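Local coordinates for FOG-3 protein (Caenorhabditis elegans, PDB 5TD6) that binds RNA as a multimer that specifies sperm fate in the nematode germline, and may also act as a transcription corepressor, at residues R6-V9 with N10-R14; Q122-E126 with Y127-T131; S78-L81 with R82-T86. The protein carries 2 engineered substitutions. All blocks are in the same frame, centred on the assembly; numbering follows the deposited sequence.

In the fold
The three contacts come in series along the chain, in the order contact 1, contact 3, contact 2. The chain is the BTG/Tob domain of a longer protein. Contact 1 takes up about two turns of helix 2-13, near the centre of the chain. Contact 3 is the end of helix 77-83. Their centres are about 14 Å apart, and Val-12 packs on Leu-84 between them. Contact 2 opens helix 126-135, with its centre about 26 Å from that of contact 1 and about 39 Å from that of contact 3. Contacts 1 and 2 both touch the second subunit, consistent with a protein that works as a multimer. Contact 3 touches no other chain of the assembly.

Contact 1: R6-V9 with N10-R14; sequences RELV and NFVCR
Four backbone bonds join the carbonyls of Arg-6 through Val-9 to the N-H groups four places on. Asn-10 N to Arg-6 O is 2.9 Å (N-H...O angle 151°). The bonds from Phe-11, Val-12 and Cys-13 repeat this alpha-helical pattern.

Two waters join the polar side chains. Water 1 accepts from Arg-6 NE in the guanidinium plane, 2.9 Å away, and lies close to Glu-7 OE2. Asn-10 ND2 reaches water 1 weakly at 3.4 Å and bonds weakly to Glu-7 of the second subunit. With CG beside its backbone N (chi1 -76°), Asn-10 lays its amide back over Arg-6 O, and ND2 comes 3.8 Å from Arg-6 CG. With an alanine here, water 1 would probably be less firmly held and Glu-7 of the second subunit would lose a bond. Water 2 accepts from Arg-14 NH2 at 2.8 Å and lies close to Glu-7 O and OE1.

Apolar contacts lie elsewhere. Leu-8 CD2 runs beside Val-12 CG2 at 3.9 Å, and Val-9 CG1 meets Cys-13 SG at 4.0 Å.

Leu-8 packs on Leu-36 and Phe-40 of helix 22-41 and on Ile-90 and Ala-92 of strand 89-93. Val-12 and Cys-13 meet Phe-28 of helix 22-41.

Contact 2: Q122-E126 with Y127-T131; sequences QSVPE and YVVRT
Val-124 and Pro-125 meet Val-128 and Val-129 where a loop turns into helix 126-135. This is a local contact at a helix N-terminus, on the surface and far from the centre of the chain. Pro-125 is the N-cap residue. Its side chain has no polar atom to cap the first N-H groups; its carbonyl begins the helical bonding. Pro-125 O accepts from Val-129 N at 3.2 Å, in the carbonyl plane, and takes a weak bond from Val-128 N. In the next two bonds, Arg-130 N meets Glu-126 O and Thr-131 N meets Tyr-127 O. Thr-131 OG1 bonds to Tyr-127 O too, from the opposite face of its carbonyl plane to Thr-131 N.

A small apolar cluster brings the loop against this first turn. Val-124 points toward the helix. Val-124 CG1 touches Val-129 CG2 at 3.5 Å, closer than methyls normally pack. Val-124 CG1 also lies 3.7 Å from Val-128 CG1, and these two valine side chains cross at about a right angle. Pro-125 CB reaches Val-128 CG2 more loosely. The second subunit packs on this cluster as well: its Asn-34 meets Pro-125, its Val-37 meets Val-128 and its Tyr-2 meets Val-129.

A salt bridge lies along the exposed side. Glu-126 is extended, with CG anti to the backbone N (chi1 172°), and runs beside Arg-130. Arg-130 NE meets Glu-126 OE2 at 2.7 Å on the anti side, and NH2 adds a weak bond to the same oxygen; the carboxylate and guanidinium planes are 55° apart.

Contact 3: S78-L81 with R82-T86; sequences SDVL and RLLPT
Asp-79 and Arg-82 run alongside each other and form a long salt bridge. Arg-82 NH2 reaches Asp-79 OD1 at 3.5 Å, a weak bond. The carboxylate and guanidinium planes are turned 73° apart, so the two groups do not meet as a flat, two-bonded pair. The guanidinium also has Asp-79 O over one face, offset toward its rim.

The first torsion of Arg-82 explains this position. CG sits between the backbone N and the carbonyl carbon (chi1 63°), which folds the chain back along the preceding turn. Arg-82 CG is then only 3.2 Å from Asp-79 O and 3.3 Å from Ser-78 O. From there the chain runs extended to NE.

The apolar pair is Val-80 and Leu-84, which also run side by side. Val-80 CG1 touches Leu-84 CD1 at 3.7 Å. Leu-83 turns elsewhere and sets CG against Asp-79 O.

The contact covers the end of helix 77-83 in the BTG/Tob domain and its exit into the loop at Leu-84. Arg-82 N bonds to Ser-78 O at 3.0 Å in the alpha-helical pattern. Val-80 O then takes two donors as the helix gives way to loop. Leu-84 N meets Val-80 O at 3.1 Å, nearly in line with the carbonyl bond, and Leu-83 N bonds weakly.

Further out, Val-80 and Leu-83 pack on Ile-20, and Leu-83 also meets His-19. Pro-85 lies on Tyr-15, and its carbonyl oxygen is hydrogen-bonded to the hydroxyl of Thr-60.

Contact 1: R6-V9 with N10-R14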
ATOM      1  N   ARG B   6       5.296   5.730   4.102  1.00 29.97           N
ATOM      2  CA  ARG B   6       5.227   4.337   3.693  1.00 31.15           C
ATOM      3  C   ARG B   6       4.387   4.193   2.433  1.00 25.22           C
ATOM      4  O   ARG B   6       4.744   3.413   1.546  1.00 28.79           O
ATOM      5  CB  ARG B   6       4.645   3.451   4.802  1.00 31.05           C
ATOM      6  CG  ARG B   6       4.571   1.975   4.402  1.00 31.12           C
ATOM      7  CD  ARG B   6       3.899   1.133   5.485  1.00 34.71           C
ATOM      8  NE  ARG B   6       2.487   1.470   5.635  1.00 36.26           N
ATOM      9  CZ  ARG B   6       1.953   1.982   6.742  1.00 46.41           C
ATOM     10  NH1 ARG B   6       2.713   2.225   7.806  1.00 44.52           N
ATOM     11  NH2 ARG B   6       0.655   2.256   6.788  1.00 48.00           N
ATOM     12  N   GLU B   7       3.270   4.927   2.355  1.00 22.61           N
ATOM     13  CA  GLU B   7       2.437   4.865   1.155  1.00 25.14           C
ATOM     14  C   GLU B   7       3.189   5.413  -0.072  1.00 29.12           C
ATOM     15  O   GLU B   7       3.056   4.870  -1.173  1.00 32.20           O
ATOM     16  CB  GLU B   7       1.127   5.622   1.357  1.00 24.52           C
ATOM     17  CG  GLU B   7       0.157   4.938   2.355  1.00 24.78           C
ATOM     18  CD  GLU B   7      -0.200   3.542   1.929  1.00 33.08           C
ATOM     19  OE1 GLU B   7      -0.437   3.337   0.724  1.00 29.96           O
ATOM     20  OE2 GLU B   7      -0.232   2.645   2.792  1.00 37.05           O
ATOM     21  N   LEU B   8       3.958   6.483   0.116  1.00 30.82           N
ATOM     22  CA  LEU B   8       4.762   7.058  -0.979  1.00 24.45           C
ATOM     23  C   LEU B   8       5.816   6.051  -1.435  1.00 30.98           C
ATOM     24  O   LEU B   8       5.989   5.796  -2.643  1.00 31.26           O
ATOM     25  CB  LEU B   8       5.439   8.360  -0.548  1.00 30.97           C
ATOM     26  CG  LEU B   8       5.734   9.397  -1.653  1.00 38.82           C
ATOM     27  CD1 LEU B   8       6.193  10.752  -1.112  1.00 40.71           C
ATOM     28  CD2 LEU B   8       6.723   8.901  -2.646  1.00 39.94           C
ATOM     29  N   VAL B   9       6.531   5.489  -0.467  1.00 28.59           N
ATOM     30  CA  VAL B   9       7.590   4.525  -0.785  1.00 28.30           C
ATOM     31  C   VAL B   9       7.024   3.317  -1.514  1.00 29.56           C
ATOM     32  O   VAL B   9       7.614   2.813  -2.477  1.00 33.00           O
ATOM     33  CB  VAL B   9       8.317   4.044   0.481  1.00 31.62           C
ATOM     34  CG1 VAL B   9       9.228   2.871   0.150  1.00 22.76           C
ATOM     35  CG2 VAL B   9       9.115   5.194   1.093  1.00 31.43           C
ATOM     36  N   ASN B  10       5.864   2.862  -1.070  1.00 26.33           N
ATOM     37  CA  ASN B  10       5.293   1.664  -1.677  1.00 29.27           C
ATOM     38  C   ASN B  10       4.759   1.972  -3.075  1.00 29.18           C
ATOM     39  O   ASN B  10       4.854   1.141  -3.979  1.00 28.32           O
ATOM     40  CB  ASN B  10       4.230   1.061  -0.763  1.00 29.07           C
ATOM     41  CG  ASN B  10       4.857   0.330   0.402  1.00 33.08           C
ATOM     42  OD1 ASN B  10       6.066   0.204   0.444  1.00 37.01           O
ATOM     43  ND2 ASN B  10       4.055  -0.165   1.328  1.00 28.59           N
ATOM     44  N   PHE B  11       4.241   3.180  -3.263  1.00 31.10           N
ATOM     45  CA  PHE B  11       3.861   3.629  -4.602  1.00 26.02           C
ATOM     46  C   PHE B  11       5.029   3.541  -5.588  1.00 29.10           C
ATOM     47  O   PHE B  11       4.889   3.017  -6.696  1.00 34.01           O
ATOM     48  CB  PHE B  11       3.342   5.071  -4.560  1.00 20.10           C
ATOM     49  CG  PHE B  11       2.921   5.601  -5.918  1.00 25.61           C
ATOM     50  CD1 PHE B  11       1.664   5.324  -6.429  1.00 25.74           C
ATOM     51  CD2 PHE B  11       3.793   6.356  -6.684  1.00 30.40           C
ATOM     52  CE1 PHE B  11       1.268   5.810  -7.652  1.00 29.48           C
ATOM     53  CE2 PHE B  11       3.398   6.843  -7.923  1.00 30.44           C
ATOM     54  CZ  PHE B  11       2.142   6.561  -8.408  1.00 34.72           C
ATOM     55  N   VAL B  12       6.178   4.060  -5.182  1.00 27.76           N
ATOM     56  CA  VAL B  12       7.364   4.029  -6.025  1.00 34.73           C
ATOM     57  C   VAL B  12       7.859   2.595  -6.266  1.00 32.96           C
ATOM     58  O   VAL B  12       8.199   2.227  -7.393  1.00 32.61           O
ATOM     59  CB  VAL B  12       8.503   4.870  -5.406  1.00 37.07           C
ATOM     60  CG1 VAL B  12       9.775   4.772  -6.263  1.00 31.64           C
ATOM     61  CG2 VAL B  12       8.062   6.329  -5.266  1.00 35.95           C
ATOM     62  N   CYS B  13       7.900   1.793  -5.207  1.00 28.95           N
ATOM     63  CA  CYS B  13       8.362   0.412  -5.303  1.00 30.03           C
ATOM     64  C   CYS B  13       7.457  -0.479  -6.149  1.00 34.95           C
ATOM     65  O   CYS B  13       7.924  -1.488  -6.674  1.00 33.32           O
ATOM     66  CB  CYS B  13       8.522  -0.192  -3.911  1.00 30.99           C
ATOM     67  SG  CYS B  13       9.947   0.521  -3.046  1.00 35.17           S
ATOM     68  N   ARG B  14       6.184  -0.114  -6.309  1.00 32.32           N
ATOM     69  CA  ARG B  14       5.308  -0.907  -7.182  1.00 30.30           C
ATOM     70  C   ARG B  14       5.733  -0.823  -8.653  1.00 32.96           C
ATOM     71  O   ARG B  14       5.292  -1.640  -9.473  1.00 31.38           O
ATOM     72  CB  ARG B  14       3.828  -0.499  -7.014  1.00 26.43           C
ATOM     73  CG  ARG B  14       3.220  -1.055  -5.682  1.00 22.26           C
ATOM     74  CD  ARG B  14       1.670  -0.940  -5.608  1.00 28.57           C
ATOM     75  NE  ARG B  14       1.159   0.442  -5.521  1.00 24.87           N
ATOM     76  CZ  ARG B  14       1.052   1.149  -4.388  1.00 29.52           C
ATOM     77  NH1 ARG B  14       1.436   0.636  -3.218  1.00 28.26           N
ATOM     78  NH2 ARG B  14       0.546   2.375  -4.419  1.00 25.90           N
TER
HETATM   79  O   HOH W   1       1.243   0.665   3.113  1.00 45.69           O
HETATM   80  O   HOH W   2       0.859   3.195  -1.770  1.00 28.07           O

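Contact 2: Q122-E126 with Y127-T131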
ATOM      1  N   GLN B 122      -4.984  -0.838  14.806  1.00 37.07           N
ATOM      2  CA  GLN B 122      -5.758  -1.773  14.017  1.00 35.09           C
ATOM      3  C   GLN B 122      -6.237  -2.989  14.840  1.00 39.43           C
ATOM      4  O   GLN B 122      -5.439  -3.669  15.489  1.00 39.48           O
ATOM      5  CB  GLN B 122      -4.902  -2.218  12.829  1.00 42.27           C
ATOM      6  CG  GLN B 122      -5.352  -3.434  12.092  1.00 42.93           C
ATOM      7  CD  GLN B 122      -4.272  -3.917  11.147  1.00 46.68           C
ATOM      8  OE1 GLN B 122      -3.262  -3.227  10.933  1.00 43.68           O
ATOM      9  NE2 GLN B 122      -4.458  -5.106  10.590  1.00 42.27           N
ATOM     10  N   SER B 123      -7.536  -3.268  14.786  1.00 37.84           N
ATOM     11  CA  SER B 123      -8.131  -4.321  15.613  1.00 39.73           C
ATOM     12  C   SER B 123      -7.839  -5.689  15.036  1.00 38.28           C
ATOM     13  O   SER B 123      -8.139  -5.954  13.878  1.00 39.12           O
ATOM     14  CB  SER B 123      -9.637  -4.130  15.744  1.00 40.62           C
ATOM     15  OG  SER B 123     -10.222  -5.229  16.439  1.00 41.31           O
ATOM     16  N   VAL B 124      -7.224  -6.550  15.843  1.00 32.47           N
ATOM     17  CA  VAL B 124      -6.927  -7.913  15.427  1.00 33.40           C
ATOM     18  C   VAL B 124      -7.366  -8.884  16.517  1.00 30.42           C
ATOM     19  O   VAL B 124      -7.069  -8.656  17.681  1.00 29.82           O
ATOM     20  CB  VAL B 124      -5.424  -8.114  15.139  1.00 35.14           C
ATOM     21  CG1 VAL B 124      -5.162  -9.552  14.755  1.00 32.84           C
ATOM     22  CG2 VAL B 124      -4.941  -7.147  14.026  1.00 34.80           C
ATOM     23  N   PRO B 125      -8.085  -9.953  16.140  1.00 29.81           N
ATOM     24  CA  PRO B 125      -8.579 -10.957  17.096  1.00 31.49           C
ATOM     25  C   PRO B 125      -7.445 -11.646  17.862  1.00 31.51           C
ATOM     26  O   PRO B 125      -6.426 -12.026  17.269  1.00 35.48           O
ATOM     27  CB  PRO B 125      -9.308 -11.964  16.211  1.00 33.80           C
ATOM     28  CG  PRO B 125      -9.680 -11.198  14.964  1.00 37.09           C
ATOM     29  CD  PRO B 125      -8.605 -10.172  14.773  1.00 36.97           C
ATOM     30  N   GLU B 126      -7.635 -11.812  19.164  1.00 30.40           N
ATOM     31  CA  GLU B 126      -6.586 -12.339  20.041  1.00 27.96           C
ATOM     32  C   GLU B 126      -5.896 -13.596  19.520  1.00 37.85           C
ATOM     33  O   GLU B 126      -4.660 -13.695  19.567  1.00 36.08           O
ATOM     34  CB  GLU B 126      -7.167 -12.629  21.440  1.00 29.30           C
ATOM     35  CG  GLU B 126      -6.140 -13.375  22.314  1.00 30.69           C
ATOM     36  CD  GLU B 126      -6.668 -13.760  23.662  1.00 32.20           C
ATOM     37  OE1 GLU B 126      -7.598 -13.090  24.147  1.00 39.29           O
ATOM     38  OE2 GLU B 126      -6.131 -14.714  24.256  1.00 33.77           O
ATOM     39  N   TYR B 127      -6.671 -14.562  19.024  1.00 35.09           N
ATOM     40  CA  TYR B 127      -6.060 -15.831  18.622  1.00 38.68           C
ATOM     41  C   TYR B 127      -5.162 -15.680  17.395  1.00 35.89           C
ATOM     42  O   TYR B 127      -4.203 -16.422  17.242  1.00 35.55           O
ATOM     43  CB  TYR B 127      -7.101 -16.899  18.331  1.00 34.39           C
ATOM     44  CG  TYR B 127      -6.532 -18.287  18.440  1.00 37.19           C
ATOM     45  CD1 TYR B 127      -6.184 -18.804  19.675  1.00 44.78           C
ATOM     46  CD2 TYR B 127      -6.316 -19.073  17.315  1.00 43.03           C
ATOM     47  CE1 TYR B 127      -5.660 -20.073  19.802  1.00 50.74           C
ATOM     48  CE2 TYR B 127      -5.787 -20.354  17.430  1.00 41.35           C
ATOM     49  CZ  TYR B 127      -5.462 -20.845  18.677  1.00 48.85           C
ATOM     50  OH  TYR B 127      -4.937 -22.116  18.822  1.00 53.35           O
ATOM     51  N   VAL B 128      -5.511 -14.749  16.516  1.00 33.62           N
ATOM     52  CA  VAL B 128      -4.675 -14.424  15.354  1.00 43.88           C
ATOM     53  C   VAL B 128      -3.351 -13.863  15.849  1.00 39.34           C
ATOM     54  O   VAL B 128      -2.283 -14.277  15.403  1.00 35.99           O
ATOM     55  CB  VAL B 128      -5.382 -13.403  14.412  1.00 40.15           C
ATOM     56  CG1 VAL B 128      -4.427 -12.842  13.350  1.00 36.72           C
ATOM     57  CG2 VAL B 128      -6.607 -14.037  13.789  1.00 41.40           C
ATOM     58  N   VAL B 129      -3.432 -12.955  16.820  1.00 41.22           N
ATOM     59  CA  VAL B 129      -2.244 -12.345  17.398  1.00 42.30           C
ATOM     60  C   VAL B 129      -1.364 -13.390  18.092  1.00 45.92           C
ATOM     61  O   VAL B 129      -0.153 -13.383  17.909  1.00 44.73           O
ATOM     62  CB  VAL B 129      -2.614 -11.206  18.388  1.00 39.39           C
ATOM     63  CG1 VAL B 129      -1.381 -10.674  19.067  1.00 43.30           C
ATOM     64  CG2 VAL B 129      -3.308 -10.083  17.649  1.00 31.18           C
ATOM     65  N   ARG B 130      -1.954 -14.296  18.874  1.00 39.51           N
ATOM     66  CA  ARG B 130      -1.155 -15.341  19.509  1.00 36.69           C
ATOM     67  C   ARG B 130      -0.553 -16.253  18.452  1.00 44.76           C
ATOM     68  O   ARG B 130       0.570 -16.730  18.592  1.00 40.10           O
ATOM     69  CB  ARG B 130      -1.987 -16.191  20.484  1.00 46.51           C
ATOM     70  CG  ARG B 130      -2.418 -15.442  21.700  1.00 32.41           C
ATOM     71  CD  ARG B 130      -3.025 -16.349  22.746  1.00 40.56           C
ATOM     72  NE  ARG B 130      -3.564 -15.488  23.786  1.00 34.97           N
ATOM     73  CZ  ARG B 130      -2.929 -15.154  24.900  1.00 38.80           C
ATOM     74  NH1 ARG B 130      -1.732 -15.677  25.185  1.00 36.25           N
ATOM     75  NH2 ARG B 130      -3.536 -14.333  25.765  1.00 35.31           N
ATOM     76  N   THR B 131      -1.321 -16.508  17.402  1.00 38.37           N
ATOM     77  CA  THR B 131      -0.897 -17.463  16.386  1.00 51.73           C
ATOM     78  C   THR B 131       0.339 -16.922  15.671  1.00 47.11           C
ATOM     79  O   THR B 131       1.325 -17.639  15.488  1.00 50.09           O
ATOM     80  CB  THR B 131      -2.032 -17.757  15.402  1.00 50.94           C
ATOM     81  OG1 THR B 131      -2.993 -18.612  16.046  1.00 45.32           O
ATOM     82  CG2 THR B 131      -1.500 -18.435  14.139  1.00 50.27           C
TER

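Contact 3: S78-L81 with R82-T86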
ATOM      1  N   SER B  78      20.868   3.515 -12.587  1.00 55.14           N
ATOM      2  CA  SER B  78      20.257   3.414 -13.906  1.00 50.03           C
ATOM      3  C   SER B  78      19.126   2.386 -13.886  1.00 49.88           C
ATOM      4  O   SER B  78      18.099   2.578 -14.524  1.00 52.36           O
ATOM      5  CB  SER B  78      21.298   3.053 -14.965  1.00 55.69           C
ATOM      6  OG  SER B  78      21.796   1.749 -14.746  1.00 58.17           O
ATOM      7  N   ASP B  79      19.300   1.310 -13.123  1.00 55.08           N
ATOM      8  CA  ASP B  79      18.266   0.289 -13.018  1.00 49.22           C
ATOM      9  C   ASP B  79      16.946   0.863 -12.523  1.00 55.92           C
ATOM     10  O   ASP B  79      15.874   0.484 -13.015  1.00 52.83           O
ATOM     11  CB  ASP B  79      18.693  -0.839 -12.084  1.00 50.00           C
ATOM     12  CG  ASP B  79      19.787  -1.693 -12.664  1.00 56.18           C
ATOM     13  OD1 ASP B  79      20.063  -1.581 -13.880  1.00 57.90           O
ATOM     14  OD2 ASP B  79      20.361  -2.492 -11.895  1.00 61.93           O
ATOM     15  N   VAL B  80      17.019   1.758 -11.542  1.00 52.16           N
ATOM     16  CA  VAL B  80      15.818   2.383 -11.005  1.00 43.57           C
ATOM     17  C   VAL B  80      15.327   3.506 -11.905  1.00 45.62           C
ATOM     18  O   VAL B  80      14.121   3.615 -12.159  1.00 48.60           O
ATOM     19  CB  VAL B  80      16.042   2.932  -9.585  1.00 51.26           C
ATOM     20  CG1 VAL B  80      14.925   3.885  -9.209  1.00 52.38           C
ATOM     21  CG2 VAL B  80      16.116   1.789  -8.592  1.00 44.86           C
ATOM     22  N   LEU B  81      16.259   4.325 -12.389  1.00 45.52           N
ATOM     23  CA  LEU B  81      15.942   5.410 -13.318  1.00 57.03           C
ATOM     24  C   LEU B  81      15.057   4.946 -14.470  1.00 57.91           C
ATOM     25  O   LEU B  81      14.060   5.594 -14.798  1.00 62.32           O
ATOM     26  CB  LEU B  81      17.227   6.023 -13.882  1.00 67.33           C
ATOM     27  CG  LEU B  81      17.053   6.902 -15.131  1.00 67.34           C
ATOM     28  CD1 LEU B  81      16.595   8.306 -14.749  1.00 66.80           C
ATOM     29  CD2 LEU B  81      18.327   6.945 -15.978  1.00 60.13           C
ATOM     30  N   ARG B  82      15.408   3.814 -15.071  1.00 59.71           N
ATOM     31  CA  ARG B  82      14.666   3.344 -16.234  1.00 59.40           C
ATOM     32  C   ARG B  82      13.264   2.821 -15.865  1.00 60.01           C
ATOM     33  O   ARG B  82      12.335   2.950 -16.664  1.00 57.59           O
ATOM     34  CB  ARG B  82      15.459   2.270 -16.988  1.00 59.41           C
ATOM     35  CG  ARG B  82      15.741   0.996 -16.215  1.00 66.82           C
ATOM     36  CD  ARG B  82      16.434  -0.056 -17.090  1.00 72.69           C
ATOM     37  NE  ARG B  82      17.077  -1.083 -16.271  1.00 80.16           N
ATOM     38  CZ  ARG B  82      16.488  -2.205 -15.865  1.00 85.05           C
ATOM     39  NH1 ARG B  82      15.231  -2.468 -16.207  1.00 85.84           N
ATOM     40  NH2 ARG B  82      17.160  -3.073 -15.120  1.00 83.77           N
ATOM     41  N   LEU B  83      13.105   2.254 -14.667  1.00 47.16           N
ATOM     42  CA  LEU B  83      11.823   1.648 -14.281  1.00 40.13           C
ATOM     43  C   LEU B  83      10.781   2.657 -13.763  1.00 49.60           C
ATOM     44  O   LEU B  83       9.581   2.382 -13.777  1.00 50.66           O
ATOM     45  CB  LEU B  83      12.050   0.562 -13.228  1.00 38.21           C
ATOM     46  CG  LEU B  83      12.852  -0.658 -13.686  1.00 46.40           C
ATOM     47  CD1 LEU B  83      13.148  -1.580 -12.514  1.00 48.67           C
ATOM     48  CD2 LEU B  83      12.112  -1.412 -14.783  1.00 41.93           C
ATOM     49  N   LEU B  84      11.234   3.813 -13.296  1.00 54.26           N
ATOM     50  CA  LEU B  84      10.311   4.828 -12.801  1.00 50.94           C
ATOM     51  C   LEU B  84       9.763   5.642 -13.968  1.00 59.91           C
ATOM     52  O   LEU B  84      10.412   5.750 -15.010  1.00 53.41           O
ATOM     53  CB  LEU B  84      11.002   5.740 -11.784  1.00 44.45           C
ATOM     54  CG  LEU B  84      11.523   5.061 -10.519  1.00 46.24           C
ATOM     55  CD1 LEU B  84      11.958   6.101  -9.491  1.00 53.51           C
ATOM     56  CD2 LEU B  84      10.444   4.142  -9.940  1.00 44.69           C
ATOM     57  N   PRO B  85       8.557   6.204 -13.807  1.00 65.47           N
ATOM     58  CA  PRO B  85       8.009   7.118 -14.816  1.00 63.01           C
ATOM     59  C   PRO B  85       8.819   8.406 -14.894  1.00 54.39           C
ATOM     60  O   PRO B  85       9.416   8.801 -13.904  1.00 50.57           O
ATOM     61  CB  PRO B  85       6.592   7.393 -14.306  1.00 67.97           C
ATOM     62  CG  PRO B  85       6.687   7.185 -12.825  1.00 66.15           C
ATOM     63  CD  PRO B  85       7.656   6.054 -12.650  1.00 68.35           C
ATOM     64  N   THR B  86       8.849   9.055 -16.052  1.00 62.07           N
ATOM     65  CA  THR B  86       9.593  10.302 -16.174  1.00 57.77           C
ATOM     66  C   THR B  86       8.711  11.492 -15.797  1.00 51.38           C
ATOM     67  O   THR B  86       7.544  11.554 -16.174  1.00 52.89           O
ATOM     68  CB  THR B  86      10.156  10.492 -17.602  1.00 57.70           C
ATOM     69  OG1 THR B  86       9.101  10.871 -18.499  1.00 65.16           O
ATOM     70  CG2 THR B  86      10.798   9.210 -18.095  1.00 53.92           C
TER